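Local coordinates for protein transmembrane oligosaccharyl transferase (Archaeoglobus fulgidus, PDB 3WAJ) that belongs to the STT3/AglB family of membrane proteins, joins a GT-C-type transmembrane region to a soluble C-terminal part, and binds a zinc ion, at residues H692-Y697 with S830-K835; I696-Y701 with T801-T806; Q743-K748 with I765-Y770. All coordinates share one frame; numbering follows the deposited sequence.

Contact 1 of 3, residues H692-Y697 with S830-K835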
loop_
_atom_site.group_PDB
_atom_site.type_symbol
_atom_site.label_atom_id
_atom_site.label_comp_id
_atom_site.label_asym_id
_atom_site.label_seq_id
_atom_site.Cartn_x
_atom_site.Cartn_y
_atom_site.Cartn_z
ATOM N N HIS A 692 -1.524 -9.557 -30.959
ATOM C CA HIS A 692 -2.745 -9.759 -30.191
ATOM C C HIS A 692 -3.064 -8.607 -29.248
ATOM O O HIS A 692 -3.883 -8.753 -28.342
ATOM C CB HIS A 692 -2.629 -11.053 -29.380
ATOM C CG HIS A 692 -2.397 -12.267 -30.225
ATOM N ND1 HIS A 692 -3.382 -12.817 -31.019
ATOM C CD2 HIS A 692 -1.290 -13.022 -30.419
ATOM C CE1 HIS A 692 -2.893 -13.865 -31.658
ATOM N NE2 HIS A 692 -1.625 -14.008 -31.313
ATOM N N TYR A 693 -2.414 -7.464 -29.447
ATOM C CA TYR A 693 -2.652 -6.299 -28.589
ATOM C C TYR A 693 -2.737 -5.051 -29.442
ATOM O O TYR A 693 -1.989 -4.919 -30.405
ATOM C CB TYR A 693 -1.528 -6.156 -27.547
ATOM C CG TYR A 693 -1.445 -7.360 -26.663
ATOM C CD1 TYR A 693 -2.058 -7.369 -25.432
ATOM C CD2 TYR A 693 -0.798 -8.511 -27.083
ATOM C CE1 TYR A 693 -2.020 -8.490 -24.624
ATOM C CE2 TYR A 693 -0.764 -9.653 -26.282
ATOM C CZ TYR A 693 -1.370 -9.627 -25.057
ATOM O OH TYR A 693 -1.334 -10.742 -24.258
ATOM N N ARG A 694 -3.650 -4.144 -29.099
ATOM C CA ARG A 694 -3.772 -2.852 -29.797
ATOM C C ARG A 694 -3.954 -1.791 -28.729
ATOM O O ARG A 694 -4.533 -2.071 -27.671
ATOM C CB ARG A 694 -4.970 -2.848 -30.771
ATOM C CG ARG A 694 -6.309 -3.297 -30.155
ATOM C CD ARG A 694 -7.444 -3.121 -31.132
ATOM N NE ARG A 694 -8.753 -3.510 -30.602
ATOM C CZ ARG A 694 -9.876 -3.539 -31.320
ATOM N NH1 ARG A 694 -9.852 -3.209 -32.601
ATOM N NH2 ARG A 694 -11.015 -3.902 -30.763
ATOM N N MET A 695 -3.453 -0.587 -28.969
ATOM C CA MET A 695 -3.706 0.494 -28.031
ATOM C C MET A 695 -5.135 0.981 -28.261
ATOM O O MET A 695 -5.599 1.031 -29.403
ATOM C CB MET A 695 -2.695 1.616 -28.240
ATOM C CG MET A 695 -2.908 2.859 -27.380
ATOM S SD MET A 695 -1.410 3.845 -27.366
ATOM C CE MET A 695 -2.161 5.400 -27.155
ATOM N N ILE A 696 -5.846 1.314 -27.189
ATOM C CA ILE A 696 -7.206 1.826 -27.353
ATOM C C ILE A 696 -7.393 3.210 -26.756
ATOM O O ILE A 696 -8.357 3.912 -27.092
ATOM C CB ILE A 696 -8.262 0.870 -26.785
ATOM C CG1 ILE A 696 -8.036 0.642 -25.294
ATOM C CG2 ILE A 696 -8.246 -0.442 -27.540
ATOM C CD1 ILE A 696 -9.047 -0.316 -24.673
ATOM N N TYR A 697 -6.465 3.590 -25.876
ATOM C CA TYR A 697 -6.516 4.863 -25.148
ATOM C C TYR A 697 -5.164 5.176 -24.499
ATOM O O TYR A 697 -4.490 4.269 -24.000
ATOM C CB TYR A 697 -7.604 4.784 -24.061
ATOM C CG TYR A 697 -7.709 5.980 -23.123
ATOM C CD1 TYR A 697 -6.854 6.122 -22.026
ATOM C CD2 TYR A 697 -8.707 6.939 -23.296
ATOM C CE1 TYR A 697 -6.974 7.208 -21.148
ATOM C CE2 TYR A 697 -8.829 8.020 -22.428
ATOM C CZ TYR A 697 -7.961 8.148 -21.359
ATOM O OH TYR A 697 -8.081 9.214 -20.505
ATOM N N SER A 830 -13.371 0.272 -35.314
ATOM C CA SER A 830 -13.550 0.127 -33.869
ATOM C C SER A 830 -13.946 1.462 -33.235
ATOM O O SER A 830 -13.588 2.534 -33.728
ATOM C CB SER A 830 -12.298 -0.452 -33.201
ATOM O OG SER A 830 -11.199 0.424 -33.326
ATOM N N ASP A 831 -14.705 1.403 -32.149
ATOM C CA ASP A 831 -15.195 2.629 -31.526
ATOM C C ASP A 831 -14.174 3.270 -30.577
ATOM O O ASP A 831 -14.484 4.202 -29.836
ATOM C CB ASP A 831 -16.548 2.383 -30.850
ATOM C CG ASP A 831 -17.690 2.275 -31.860
ATOM O OD1 ASP A 831 -17.410 2.077 -33.064
ATOM O OD2 ASP A 831 -18.866 2.394 -31.454
ATOM N N TYR A 832 -12.941 2.782 -30.644
ATOM C CA TYR A 832 -11.870 3.273 -29.795
ATOM C C TYR A 832 -11.234 4.556 -30.343
ATOM O O TYR A 832 -11.054 4.700 -31.561
ATOM C CB TYR A 832 -10.845 2.161 -29.592
ATOM C CG TYR A 832 -11.362 1.032 -28.713
ATOM C CD1 TYR A 832 -11.957 1.300 -27.485
ATOM C CD2 TYR A 832 -11.261 -0.298 -29.114
ATOM C CE1 TYR A 832 -12.422 0.276 -26.669
ATOM C CE2 TYR A 832 -11.731 -1.334 -28.312
ATOM C CZ TYR A 832 -12.310 -1.045 -27.089
ATOM O OH TYR A 832 -12.784 -2.070 -26.271
ATOM N N PRO A 833 -10.928 5.506 -29.436
ATOM C CA PRO A 833 -10.312 6.808 -29.739
ATOM C C PRO A 833 -8.876 6.706 -30.258
ATOM O O PRO A 833 -8.381 7.657 -30.850
ATOM C CB PRO A 833 -10.342 7.546 -28.387
ATOM C CG PRO A 833 -10.506 6.483 -27.346
ATOM C CD PRO A 833 -11.269 5.365 -28.008
ATOM N N VAL A 834 -8.204 5.584 -30.017
ATOM C CA VAL A 834 -6.936 5.328 -30.690
ATOM C C VAL A 834 -7.259 4.537 -31.945
ATOM O O VAL A 834 -7.777 3.421 -31.856
ATOM C CB VAL A 834 -5.958 4.521 -29.814
ATOM C CG1 VAL A 834 -4.771 4.059 -30.635
ATOM C CG2 VAL A 834 -5.500 5.351 -28.615
ATOM N N LYS A 835 -6.983 5.112 -33.114
ATOM C CA LYS A 835 -7.294 4.427 -34.377
ATOM C C LYS A 835 -6.184 4.497 -35.424
ATOM O O LYS A 835 -5.343 5.403 -35.400
ATOM C CB LYS A 835 -8.654 4.871 -34.976
ATOM C CG LYS A 835 -8.964 6.355 -34.937
ATOM C CD LYS A 835 -10.195 6.648 -34.057
ATOM C CE LYS A 835 -11.472 5.997 -34.588
ATOM N NZ LYS A 835 -12.597 5.977 -33.593
HETATM O O HOH W 1 -7.640 1.071 -31.361
#

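Contact 2 of 3, residues I696-Y701 with T801-T806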
loop_
_atom_site.group_PDB
_atom_site.type_symbol
_atom_site.label_atom_id
_atom_site.label_comp_id
_atom_site.label_asym_id
_atom_site.label_seq_id
_atom_site.Cartn_x
_atom_site.Cartn_y
_atom_site.Cartn_z
ATOM N N ILE A 696 -5.846 1.314 -27.189
ATOM C CA ILE A 696 -7.206 1.826 -27.353
ATOM C C ILE A 696 -7.393 3.210 -26.756
ATOM O O ILE A 696 -8.357 3.912 -27.092
ATOM C CB ILE A 696 -8.262 0.870 -26.785
ATOM C CG1 ILE A 696 -8.036 0.642 -25.294
ATOM C CG2 ILE A 696 -8.246 -0.442 -27.540
ATOM C CD1 ILE A 696 -9.047 -0.316 -24.673
ATOM N N TYR A 697 -6.465 3.590 -25.876
ATOM C CA TYR A 697 -6.516 4.863 -25.148
ATOM C C TYR A 697 -5.164 5.176 -24.499
ATOM O O TYR A 697 -4.490 4.269 -24.000
ATOM C CB TYR A 697 -7.604 4.784 -24.061
ATOM C CG TYR A 697 -7.709 5.980 -23.123
ATOM C CD1 TYR A 697 -6.854 6.122 -22.026
ATOM C CD2 TYR A 697 -8.707 6.939 -23.296
ATOM C CE1 TYR A 697 -6.974 7.208 -21.148
ATOM C CE2 TYR A 697 -8.829 8.020 -22.428
ATOM C CZ TYR A 697 -7.961 8.148 -21.359
ATOM O OH TYR A 697 -8.081 9.214 -20.505
ATOM N N GLU A 698 -4.772 6.448 -24.488
ATOM C CA GLU A 698 -3.690 6.904 -23.601
ATOM C C GLU A 698 -4.078 8.221 -22.935
ATOM O O GLU A 698 -4.892 8.981 -23.457
ATOM C CB GLU A 698 -2.350 7.067 -24.338
ATOM C CG GLU A 698 -2.287 8.269 -25.296
ATOM C CD GLU A 698 -0.875 8.499 -25.877
ATOM O OE1 GLU A 698 0.118 7.984 -25.305
ATOM O OE2 GLU A 698 -0.744 9.202 -26.908
ATOM N N SER A 699 -3.495 8.480 -21.770
ATOM C CA SER A 699 -3.726 9.729 -21.050
ATOM C C SER A 699 -2.827 10.813 -21.589
ATOM O O SER A 699 -2.023 10.590 -22.496
ATOM C CB SER A 699 -3.366 9.553 -19.590
ATOM O OG SER A 699 -1.986 9.266 -19.453
ATOM N N ASP A 700 -2.946 11.981 -20.975
ATOM C CA ASP A 700 -2.044 13.089 -21.196
ATOM C C ASP A 700 -0.590 12.734 -20.812
ATOM O O ASP A 700 -0.332 11.700 -20.175
ATOM C CB ASP A 700 -2.530 14.275 -20.367
ATOM C CG ASP A 700 -2.184 15.600 -20.997
ATOM O OD1 ASP A 700 -1.334 15.612 -21.923
ATOM O OD2 ASP A 700 -2.760 16.626 -20.564
ATOM N N TYR A 701 0.350 13.594 -21.203
ATOM C CA TYR A 701 1.781 13.383 -20.972
ATOM C C TYR A 701 2.142 13.475 -19.493
ATOM O O TYR A 701 1.379 14.047 -18.703
ATOM C CB TYR A 701 2.590 14.449 -21.731
ATOM C CG TYR A 701 2.555 14.285 -23.234
ATOM C CD1 TYR A 701 3.327 13.316 -23.854
ATOM C CD2 TYR A 701 1.761 15.110 -24.031
ATOM C CE1 TYR A 701 3.306 13.153 -25.222
ATOM C CE2 TYR A 701 1.733 14.956 -25.418
ATOM C CZ TYR A 701 2.510 13.970 -25.996
ATOM O OH TYR A 701 2.514 13.788 -27.356
ATOM N N THR A 801 -3.373 8.500 -31.554
ATOM C CA THR A 801 -3.960 8.355 -30.228
ATOM C C THR A 801 -4.908 9.510 -29.956
ATOM O O THR A 801 -4.855 10.537 -30.631
ATOM C CB THR A 801 -2.871 8.314 -29.140
ATOM O OG1 THR A 801 -2.506 9.652 -28.771
ATOM C CG2 THR A 801 -1.634 7.580 -29.662
ATOM N N ASN A 802 -5.745 9.360 -28.935
ATOM C CA ASN A 802 -6.657 10.424 -28.526
ATOM C C ASN A 802 -5.944 11.664 -27.993
ATOM O O ASN A 802 -6.592 12.603 -27.548
ATOM C CB ASN A 802 -7.608 9.903 -27.457
ATOM C CG ASN A 802 -6.880 9.177 -26.346
ATOM O OD1 ASN A 802 -6.084 8.258 -26.597
ATOM N ND2 ASN A 802 -7.115 9.606 -25.108
ATOM N N GLN A 803 -4.613 11.657 -28.006
ATOM C CA GLN A 803 -3.825 12.833 -27.644
ATOM C C GLN A 803 -3.250 13.442 -28.903
ATOM O O GLN A 803 -2.374 14.302 -28.833
ATOM C CB GLN A 803 -2.674 12.461 -26.709
ATOM C CG GLN A 803 -3.113 11.792 -25.422
ATOM C CD GLN A 803 -4.012 12.678 -24.593
ATOM O OE1 GLN A 803 -3.989 13.905 -24.722
ATOM N NE2 GLN A 803 -4.813 12.063 -23.732
ATOM N N ASN A 804 -3.741 12.974 -30.047
ATOM C CA ASN A 804 -3.270 13.422 -31.353
ATOM C C ASN A 804 -1.760 13.261 -31.482
ATOM O O ASN A 804 -1.048 14.182 -31.898
ATOM C CB ASN A 804 -3.736 14.859 -31.652
ATOM C CG ASN A 804 -5.265 14.992 -31.666
ATOM O OD1 ASN A 804 -5.982 14.068 -32.062
ATOM N ND2 ASN A 804 -5.764 16.141 -31.218
ATOM N N ARG A 805 -1.291 12.080 -31.085
ATOM C CA ARG A 805 0.096 11.659 -31.260
ATOM C C ARG A 805 0.095 10.479 -32.213
ATOM O O ARG A 805 -0.829 9.657 -32.185
ATOM C CB ARG A 805 0.695 11.237 -29.920
ATOM C CG ARG A 805 2.050 10.548 -30.016
ATOM C CD ARG A 805 2.607 10.258 -28.621
ATOM N NE ARG A 805 1.872 9.203 -27.927
ATOM C CZ ARG A 805 2.177 7.907 -27.997
ATOM N NH1 ARG A 805 3.210 7.508 -28.723
ATOM N NH2 ARG A 805 1.451 7.006 -27.342
ATOM N N THR A 806 1.112 10.395 -33.067
ATOM C CA THR A 806 1.219 9.267 -33.987
ATOM C C THR A 806 2.443 8.392 -33.717
ATOM O O THR A 806 3.428 8.833 -33.120
ATOM C CB THR A 806 1.213 9.720 -35.455
ATOM O OG1 THR A 806 2.363 10.539 -35.707
ATOM C CG2 THR A 806 -0.058 10.494 -35.761
#

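Contact 3 of 3, residues Q743-K748 with I765-Y770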
loop_
_atom_site.group_PDB
_atom_site.type_symbol
_atom_site.label_atom_id
_atom_site.label_comp_id
_atom_site.label_asym_id
_atom_site.label_seq_id
_atom_site.Cartn_x
_atom_site.Cartn_y
_atom_site.Cartn_z
ATOM N N GLN A 743 13.300 10.057 -18.961
ATOM C CA GLN A 743 13.892 8.718 -18.937
ATOM C C GLN A 743 13.421 7.899 -20.115
ATOM O O GLN A 743 14.208 7.180 -20.729
ATOM C CB GLN A 743 13.568 8.006 -17.633
ATOM C CG GLN A 743 14.112 8.700 -16.416
ATOM C CD GLN A 743 13.940 7.854 -15.189
ATOM O OE1 GLN A 743 13.712 6.654 -15.298
ATOM N NE2 GLN A 743 14.033 8.468 -14.010
ATOM N N GLU A 744 12.133 8.000 -20.424
ATOM C CA GLU A 744 11.569 7.259 -21.555
ATOM C C GLU A 744 12.195 7.744 -22.879
ATOM O O GLU A 744 12.560 6.935 -23.745
ATOM C CB GLU A 744 10.045 7.425 -21.585
ATOM C CG GLU A 744 9.414 7.094 -22.933
ATOM C CD GLU A 744 7.896 7.281 -22.931
ATOM O OE1 GLU A 744 7.347 7.822 -23.921
ATOM O OE2 GLU A 744 7.249 6.874 -21.936
ATOM N N VAL A 745 12.323 9.067 -23.021
ATOM C CA VAL A 745 12.988 9.649 -24.187
ATOM C C VAL A 745 14.395 9.078 -24.310
ATOM O O VAL A 745 14.797 8.640 -25.379
ATOM C CB VAL A 745 13.024 11.205 -24.146
ATOM C CG1 VAL A 745 13.945 11.736 -25.207
ATOM C CG2 VAL A 745 11.617 11.780 -24.360
ATOM N N LEU A 746 15.131 9.049 -23.205
ATOM C CA LEU A 746 16.477 8.495 -23.241
ATOM C C LEU A 746 16.503 6.979 -23.542
ATOM O O LEU A 746 17.368 6.499 -24.284
ATOM C CB LEU A 746 17.230 8.839 -21.954
ATOM C CG LEU A 746 17.469 10.342 -21.754
ATOM C CD1 LEU A 746 18.243 10.625 -20.456
ATOM C CD2 LEU A 746 18.197 10.923 -22.960
ATOM N N TYR A 747 15.561 6.232 -22.974
ATOM C CA TYR A 747 15.436 4.806 -23.261
ATOM C C TYR A 747 15.296 4.589 -24.759
ATOM O O TYR A 747 15.939 3.703 -25.329
ATOM C CB TYR A 747 14.175 4.248 -22.605
ATOM C CG TYR A 747 14.300 3.896 -21.155
ATOM C CD1 TYR A 747 15.353 4.362 -20.391
ATOM C CD2 TYR A 747 13.370 3.066 -20.554
ATOM C CE1 TYR A 747 15.470 4.016 -19.051
ATOM C CE2 TYR A 747 13.480 2.706 -19.216
ATOM C CZ TYR A 747 14.528 3.186 -18.470
ATOM O OH TYR A 747 14.625 2.846 -17.133
ATOM N N LYS A 748 14.430 5.393 -25.384
ATOM C CA LYS A 748 14.175 5.302 -26.821
ATOM C C LYS A 748 15.403 5.676 -27.618
ATOM O O LYS A 748 15.736 5.025 -28.615
ATOM C CB LYS A 748 13.012 6.219 -27.225
ATOM C CG LYS A 748 11.694 5.773 -26.675
ATOM C CD LYS A 748 10.552 6.700 -27.080
ATOM C CE LYS A 748 9.229 6.065 -26.654
ATOM N NZ LYS A 748 8.090 7.007 -26.637
ATOM N N ILE A 765 11.686 9.204 -31.231
ATOM C CA ILE A 765 12.222 9.790 -30.009
ATOM C C ILE A 765 11.283 10.917 -29.571
ATOM O O ILE A 765 11.339 12.027 -30.095
ATOM C CB ILE A 765 13.684 10.240 -30.201
ATOM C CG1 ILE A 765 14.525 9.008 -30.534
ATOM C CG2 ILE A 765 14.209 10.941 -28.940
ATOM C CD1 ILE A 765 15.978 9.284 -30.700
ATOM N N ALA A 766 10.395 10.592 -28.630
ATOM C CA ALA A 766 9.301 11.469 -28.206
ATOM C C ALA A 766 8.655 10.933 -26.940
ATOM O O ALA A 766 8.657 9.718 -26.711
ATOM C CB ALA A 766 8.256 11.579 -29.304
ATOM N N PRO A 767 8.074 11.831 -26.122
ATOM C CA PRO A 767 7.391 11.321 -24.936
ATOM C C PRO A 767 6.022 10.768 -25.345
ATOM O O PRO A 767 5.717 10.751 -26.531
ATOM C CB PRO A 767 7.243 12.567 -24.053
ATOM C CG PRO A 767 7.115 13.706 -25.023
ATOM C CD PRO A 767 8.017 13.307 -26.213
ATOM N N SER A 768 5.219 10.321 -24.385
ATOM C CA SER A 768 3.955 9.648 -24.684
ATOM C C SER A 768 3.097 9.704 -23.425
ATOM O O SER A 768 3.533 10.228 -22.383
ATOM C CB SER A 768 4.211 8.200 -25.075
ATOM O OG SER A 768 4.603 7.444 -23.926
ATOM N N GLY A 769 1.888 9.158 -23.506
ATOM C CA GLY A 769 0.976 9.223 -22.376
ATOM C C GLY A 769 1.509 8.497 -21.150
ATOM O O GLY A 769 2.086 7.389 -21.249
ATOM N N TYR A 770 1.298 9.117 -19.990
ATOM C CA TYR A 770 1.649 8.525 -18.694
ATOM C C TYR A 770 0.997 7.147 -18.533
ATOM O O TYR A 770 1.647 6.182 -18.116
ATOM C CB TYR A 770 1.171 9.448 -17.573
ATOM C CG TYR A 770 1.782 9.196 -16.210
ATOM C CD1 TYR A 770 2.640 10.121 -15.638
ATOM C CD2 TYR A 770 1.469 8.052 -15.469
ATOM C CE1 TYR A 770 3.184 9.915 -14.378
ATOM C CE2 TYR A 770 2.018 7.839 -14.210
ATOM C CZ TYR A 770 2.878 8.775 -13.679
ATOM O OH TYR A 770 3.436 8.584 -12.444
HETATM O O HOH W 2 4.879 7.406 -20.930
#

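Contact 1 of 3, residues H692-Y697 with S830-K835
Ile696 packs against one face of the Tyr832 ring, and the two side chains run alongside each other in the same direction. Ile696 CB starts over the root of the ring, 3.7 Å from Tyr832 CG. Ile696 CG2 comes nearest, 3.4 Å from Tyr832 CD2. This CG2 of Ile696 makes a CH-pi contact with the Tyr832 ring, 3.6 Å from the centroid and 21° off the ring normal. CG1 sits between the backbone N and the carbonyl carbon (chi1 60°). The chain then runs straight on, and Ile696 CD1 ends 4.0 Å from Tyr832 CE1. Arg694 comes to the same ring at its edge, with Arg694 NH2 3.6 Å from Tyr832 CE2. The guanidinium stands nearly upright against the ring, their planes 83° apart. The charge of Arg694 is met elsewhere, by Glu775 and Glu855, and the Tyr832 hydroxyl bonds to that of Tyr607. Strand 693-698 is an outermost strand of a mixed sheet, and here it carries a classic beta bulge, with Ile696 and Tyr697 both facing Ile773 of the next strand. Ile696 O is turned to the loop and accepts a weak hydrogen bond from Val834 N at 3.4 Å. Pro833 CG and CD also lie close to this oxygen. The Val834 side chain is wedged against the strand: CG1 rests on Met695 O, while Val834 CG2 touches Met695 CE at 3.6 Å and also Tyr697 N.

Contact 2 of 3, residues I696-Y701 with T801-T806
A type I beta turn, Thr801 to Asn804, joins antiparallel strands 792-800 and 806-814 and grips Glu698 at the end of strand 693-698. Asn802 holds the Glu698 backbone with both ends of its amide. Asn802 OD1 takes the Glu698 N-H on a lone pair, 3.1 Å from Glu698 N and almost straight at 171°. Asn802 ND2 gives a hydrogen bond of 2.8 Å to Glu698 O and also lies over one face of the Tyr697 ring. Gln803 NE2 is a second donor to Glu698 O, at 3.1 Å. The Gln803 chain bends at chi2 (-61°), which folds the amide back over the Glu698-Ser699 backbone. The Glu698 side chain is extended beyond CG and carries its carboxylate to Thr801 and Arg805. Arg805 holds this carboxylate in a salt bridge through NE and one terminal nitrogen. Arg805 NE meets Glu698 OE2 on its syn lone pair at 2.8 Å, and Arg805 NH2 meets Glu698 OE1 from above the carboxylate plane at 2.6 Å. Thr801 OG1 donates to the anti side of Glu698 OE2 at 2.6 Å. The same hydroxyl accepts from Gln803 N, forming an ST turn within the beta turn. Arg805 NH1 has a further partner in Asp686. Tyr701 OH rests against the aliphatic part of Arg805, 3.8 Å from Arg805 CD.

Contact 3 of 3, residues Q743-K748 with I765-Y770
Lys748 and Glu744, one turn apart on helix 740-755, reach across to segment 765-770 and also pair with each other. The Lys748 chain is extended beyond CG, which carries Lys748 NZ to Ala766 O at 2.8 Å. The ammonium lies nearly on the line of that carbonyl, with a C=O...N angle of 165°. Lys748 NZ also makes a salt bridge to Glu744 OE1 at 2.9 Å, approaching from above the carboxylate plane. Glu744 leaves the helix with CG anti to its backbone N (chi1 161°) and stays extended, placing its carboxylate beside Ser768. Ser768 OG donates to Glu744 OE1 on the syn lone pair at 2.8 Å. A water lies between Glu744 OE2 and Gly769 O and can donate to each, though it has more acceptors in reach than protons. Glu615 comes close to Glu744 OE2; this could raise the proton affinity of either carboxylate, while Lys748 would offset it for Glu744. Val745 spreads its two methyls along the loop: Val745 CG1 meets Ile765 CG2 at 3.8 Å, the side chains crossing at about a right angle, and Val745 CG2 faces Pro767 CD at 4.3 Å. Val745 also packs on helix 717-732. Glu744 and Lys748 border helix 678-684, and the loop runs on from here into strand 771-776.

In the fold
From the N-terminal side, strand 693-698 comes first and opens both contact 1 and contact 2, which share Ile696 and Tyr697. The chain then passes through helix 740-755 and the loop before strand 771-776, where contact 3 closes a short loop of its own. This loop is nested inside the two longer ones. Contact 2 closes next, at 801-806, and contact 1 last, at 830-835. Contacts 1 and 2 touch, with Met695 against Thr801 and Val834 against Asn802. They tie one edge of the mixed sheet to loops of the antiparallel sheet. Contacts 2 and 3 meet where Glu698 OE1 bonds to Gly769 N, joining that edge to the loop that packs on helix 740-755. Contacts 1 and 3 do not touch.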